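Transcription regulator (Haloarcula marismortui ATCC 43049, PDB 3CRJ) probably binds DNA at regulatory sites as a TetR-family transcription factor and represses transcription there. Local coordinates at residues M20-T23 against Y24-L27; A63-L66 against D67-E71. All coordinates share one frame; numbering follows the deposited sequence.

How the interactions relate
Both interactions are short runs of helix, a little over two turns each, held by backbone i to i+4 hydrogen bonds, one on helix 12-30 and the other on helix 58-78, with centres about 12 Å apart. Interaction 1 is the more buried: five of its eight residues lie inside, and its one exposed side chain, Arg25, is charged. Interaction 2 lies closer to the chain centre, about 9 Å against 16 Å, yet is only partly buried, and it carries aromatic and leucine packing where interaction 1 relies mainly on the backbone. They meet directly: Phe65 CE1 comes 3.4 Å from Tyr24 N, and Met20 CB packs 3.6 Å from Tyr68 CD1, joining the two helices.

Interaction 1 (M20-T23 against Y24-L27); sequences MQAT and YRAL
Four backbone hydrogen bonds, from Tyr24, Arg25, Ala26 and Leu27 to the carbonyls of Met20, Gln21, Ala22 and Thr23, hold this stretch as regular alpha helix; the Leu27 N to Thr23 O bond is 2.8 Å long and nearly straight at 167°. Thr23 O also takes a weak second bond from Ala26 N. Among the side chains, Arg25 folds back along the preceding turn. Its chain bends at chi3 (-61°), which lays one guanidinium face over Gln21 O and Ala22 CA, both near the rim; Arg25 NH2 is 3.7 Å from Ala22 CA, and Arg25 NH1 stands 3.8 Å from Gln21 CB. NE forms a salt bridge with Glu43 of helix 37-44, so the charge links two helices. Tyr24 touches the turn through its root, CB lying 3.4 Å from Gln21 O, while CG anti to the backbone N (chi1 173°) carries the ring away from it. The buried Thr23 OG1 is satisfied by Ile19 O, one turn earlier. Met20, Thr23, Tyr24 and Leu27 pack on helix 58-78, and Ala22 and Thr23 on helix 37-44. This is the first helix of a TetR-type DNA-binding domain, packed here against helix 37-44 of the predicted helix-turn-helix.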
loop_
_atom_site.group_PDB
_atom_site.type_symbol
_atom_site.label_atom_id
_atom_site.label_comp_id
_atom_site.label_asym_id
_atom_site.label_seq_id
_atom_site.Cartn_x
_atom_site.Cartn_y
_atom_site.Cartn_z
HETATM N N MSE A 20 -25.557 3.865 0.534
HETATM C CA MSE A 20 -24.124 4.065 0.721
HETATM C C MSE A 20 -23.758 3.928 2.198
HETATM O O MSE A 20 -22.822 3.236 2.547
HETATM C CB MSE A 20 -23.666 5.406 0.167
HETATM C CG MSE A 20 -23.676 5.511 -1.371
HETATM SE SE MSE A 20 -22.763 4.075 -2.397
HETATM C CE MSE A 20 -24.105 2.662 -2.375
ATOM N N GLN A 21 -24.534 4.559 3.068
ATOM C CA GLN A 21 -24.307 4.441 4.508
ATOM C C GLN A 21 -24.365 2.997 5.015
ATOM O O GLN A 21 -23.479 2.557 5.735
ATOM C CB GLN A 21 -25.259 5.354 5.265
ATOM C CG GLN A 21 -24.834 6.793 5.200
ATOM C CD GLN A 21 -25.993 7.746 5.314
ATOM O OE1 GLN A 21 -26.230 8.546 4.417
ATOM N NE2 GLN A 21 -26.731 7.667 6.416
ATOM N N ALA A 22 -25.386 2.257 4.615
ATOM C CA ALA A 22 -25.479 0.842 4.950
ATOM C C ALA A 22 -24.196 0.151 4.525
ATOM O O ALA A 22 -23.611 -0.613 5.304
ATOM C CB ALA A 22 -26.661 0.201 4.266
ATOM N N THR A 23 -23.758 0.438 3.296
ATOM C CA THR A 23 -22.539 -0.139 2.733
ATOM C C THR A 23 -21.347 0.117 3.640
ATOM O O THR A 23 -20.707 -0.836 4.113
ATOM C CB THR A 23 -22.277 0.403 1.344
ATOM O OG1 THR A 23 -23.511 0.419 0.638
ATOM C CG2 THR A 23 -21.292 -0.486 0.600
ATOM N N TYR A 24 -21.079 1.390 3.913
ATOM C CA TYR A 24 -20.069 1.733 4.878
ATOM C C TYR A 24 -20.181 0.822 6.100
ATOM O O TYR A 24 -19.202 0.166 6.452
ATOM C CB TYR A 24 -20.179 3.186 5.293
ATOM C CG TYR A 24 -19.261 3.543 6.425
ATOM C CD1 TYR A 24 -18.035 4.147 6.188
ATOM C CD2 TYR A 24 -19.627 3.292 7.744
ATOM C CE1 TYR A 24 -17.177 4.490 7.249
ATOM C CE2 TYR A 24 -18.785 3.622 8.816
ATOM C CZ TYR A 24 -17.564 4.212 8.561
ATOM O OH TYR A 24 -16.741 4.530 9.616
ATOM N N ARG A 25 -21.363 0.760 6.728
ATOM C CA ARG A 25 -21.522 0.017 7.989
ATOM C C ARG A 25 -21.234 -1.462 7.817
ATOM O O ARG A 25 -20.633 -2.084 8.688
ATOM C CB ARG A 25 -22.903 0.214 8.614
ATOM C CG ARG A 25 -23.093 1.554 9.329
ATOM C CD ARG A 25 -24.345 1.532 10.187
ATOM N NE ARG A 25 -25.584 1.313 9.424
ATOM C CZ ARG A 25 -26.202 2.236 8.685
ATOM N NH1 ARG A 25 -25.717 3.470 8.591
ATOM N NH2 ARG A 25 -27.314 1.930 8.033
ATOM N N ALA A 26 -21.622 -2.006 6.676
ATOM C CA ALA A 26 -21.548 -3.436 6.434
ATOM C C ALA A 26 -20.105 -3.843 6.113
ATOM O O ALA A 26 -19.588 -4.855 6.655
ATOM C CB ALA A 26 -22.484 -3.815 5.313
ATOM N N LEU A 27 -19.455 -3.027 5.275
ATOM C CA LEU A 27 -18.002 -3.109 5.064
ATOM C C LEU A 27 -17.204 -2.982 6.364
ATOM O O LEU A 27 -16.290 -3.764 6.575
ATOM C CB LEU A 27 -17.523 -2.039 4.099
ATOM C CG LEU A 27 -17.377 -2.341 2.624
ATOM C CD1 LEU A 27 -16.644 -1.180 2.031
ATOM C CD2 LEU A 27 -16.616 -3.625 2.356
#

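Interaction 2 (A63-L66 against D67-E71); sequences AAFL and DYLLE
Phe65 meets both Tyr68 and Leu69 on the next turn of the helix, and this trio forms the tightly packed part of the contact. Having CG anti to the backbone N (chi1 -175°) directs the Phe65 ring along the helix toward its two partners. Leu69 CG sits over one ring face in a CH-pi contact, 4.2 Å from the centroid and 25° off the normal. Both methyls follow it: Leu69 CD1 reaches 3.6 Å from Phe65 CE2, and Leu69 CD2 lies equally near Phe65 CZ. The Tyr68 ring is inclined 27° to that of Phe65 but slid aside, with centroids 5.7 Å apart, so the rings barely overlap and meet mainly where Phe65 CE1 approaches Tyr68 CD2 at 3.9 Å. An alanine in place of Phe65 would probably leave Leu69 without the ring face beneath it and Tyr68 without its aromatic neighbour, opening a gap toward helix 12-30.

The other side is looser and more polar. Asp67 N donates to Ala63 O at 3.0 Å, but the Asp67 carboxylate only skirts the Ala63 carbonyl, Asp67 CG lying 3.4 Å from Ala63 O; its strong partner is Arg126, which forms a salt bridge with OD2. Leu70 brings little more than CB near Leu66 O, and the solvent-exposed Glu71 has no contact with 63-66.

Three other helices pack against this part of helix 58-78. Phe65 and Tyr68 pack on helix 12-30, consistent with helix 58-78 being the one that in TetR-family proteins connects the DNA-binding domain to the rest of the chain; Leu66 and Leu69 pack on helix 104-115, while Ala63, Leu66 and Leu70 touch helix 121-148, the helix that also supplies Arg126.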
loop_
_atom_site.group_PDB
_atom_site.type_symbol
_atom_site.label_atom_id
_atom_site.label_comp_id
_atom_site.label_asym_id
_atom_site.label_seq_id
_atom_site.Cartn_x
_atom_site.Cartn_y
_atom_site.Cartn_z
ATOM N N ALA A 63 -18.343 0.051 -6.665
ATOM C CA ALA A 63 -17.778 1.082 -7.519
ATOM C C ALA A 63 -18.428 2.392 -7.107
ATOM O O ALA A 63 -17.735 3.384 -6.864
ATOM C CB ALA A 63 -18.016 0.788 -8.983
ATOM N N ALA A 64 -19.757 2.365 -6.987
ATOM C CA ALA A 64 -20.530 3.507 -6.471
ATOM C C ALA A 64 -20.012 3.976 -5.096
ATOM O O ALA A 64 -19.834 5.178 -4.882
ATOM C CB ALA A 64 -22.003 3.168 -6.411
ATOM N N PHE A 65 -19.733 3.023 -4.197
ATOM C CA PHE A 65 -19.246 3.332 -2.857
ATOM C C PHE A 65 -17.882 4.011 -2.895
ATOM O O PHE A 65 -17.613 4.914 -2.099
ATOM C CB PHE A 65 -19.206 2.089 -1.959
ATOM C CG PHE A 65 -18.812 2.386 -0.529
ATOM C CD1 PHE A 65 -19.718 2.986 0.352
ATOM C CD2 PHE A 65 -17.536 2.089 -0.064
ATOM C CE1 PHE A 65 -19.351 3.275 1.673
ATOM C CE2 PHE A 65 -17.159 2.379 1.265
ATOM C CZ PHE A 65 -18.072 2.976 2.126
ATOM N N LEU A 66 -17.014 3.595 -3.810
ATOM C CA LEU A 66 -15.792 4.350 -4.003
ATOM C C LEU A 66 -16.110 5.798 -4.430
ATOM O O LEU A 66 -15.637 6.755 -3.795
ATOM C CB LEU A 66 -14.843 3.631 -4.957
ATOM C CG LEU A 66 -14.229 2.366 -4.321
ATOM C CD1 LEU A 66 -13.433 1.550 -5.328
ATOM C CD2 LEU A 66 -13.378 2.697 -3.131
ATOM N N ASP A 67 -16.960 5.955 -5.449
ATOM C CA ASP A 67 -17.359 7.291 -5.934
ATOM C C ASP A 67 -17.884 8.144 -4.801
ATOM O O ASP A 67 -17.593 9.346 -4.718
ATOM C CB ASP A 67 -18.422 7.192 -7.024
ATOM C CG ASP A 67 -17.917 6.489 -8.267
ATOM O OD1 ASP A 67 -18.769 5.963 -9.012
ATOM O OD2 ASP A 67 -16.672 6.459 -8.496
ATOM N N TYR A 68 -18.641 7.487 -3.925
ATOM C CA TYR A 68 -19.170 8.100 -2.725
ATOM C C TYR A 68 -18.062 8.587 -1.795
ATOM O O TYR A 68 -18.109 9.719 -1.352
ATOM C CB TYR A 68 -20.128 7.129 -2.036
ATOM C CG TYR A 68 -20.542 7.482 -0.643
ATOM C CD1 TYR A 68 -21.600 8.353 -0.409
ATOM C CD2 TYR A 68 -19.904 6.901 0.456
ATOM C CE1 TYR A 68 -22.002 8.656 0.905
ATOM C CE2 TYR A 68 -20.276 7.198 1.761
ATOM C CZ TYR A 68 -21.326 8.075 1.990
ATOM O OH TYR A 68 -21.704 8.363 3.292
ATOM N N LEU A 69 -17.067 7.756 -1.510
ATOM C CA LEU A 69 -16.003 8.183 -0.612
ATOM C C LEU A 69 -15.208 9.345 -1.212
ATOM O O LEU A 69 -14.760 10.232 -0.487
ATOM C CB LEU A 69 -15.060 7.035 -0.245
ATOM C CG LEU A 69 -15.633 5.807 0.461
ATOM C CD1 LEU A 69 -14.537 4.784 0.802
ATOM C CD2 LEU A 69 -16.417 6.179 1.718
ATOM N N LEU A 70 -15.043 9.356 -2.531
ATOM C CA LEU A 70 -14.335 10.451 -3.166
ATOM C C LEU A 70 -15.100 11.770 -2.999
ATOM O O LEU A 70 -14.491 12.801 -2.750
ATOM C CB LEU A 70 -14.036 10.147 -4.646
ATOM C CG LEU A 70 -13.199 11.170 -5.430
ATOM C CD1 LEU A 70 -11.848 11.336 -4.753
ATOM C CD2 LEU A 70 -13.042 10.804 -6.914
ATOM N N GLU A 71 -16.424 11.727 -3.124
ATOM C CA GLU A 71 -17.259 12.939 -3.001
ATOM C C GLU A 71 -17.186 13.502 -1.587
ATOM O O GLU A 71 -17.072 14.715 -1.385
ATOM C CB GLU A 71 -18.730 12.663 -3.339
ATOM C CG GLU A 71 -19.047 12.357 -4.781
ATOM C CD GLU A 71 -20.527 12.027 -4.979
ATOM O OE1 GLU A 71 -20.859 10.828 -5.146
ATOM O OE2 GLU A 71 -21.374 12.964 -4.950
#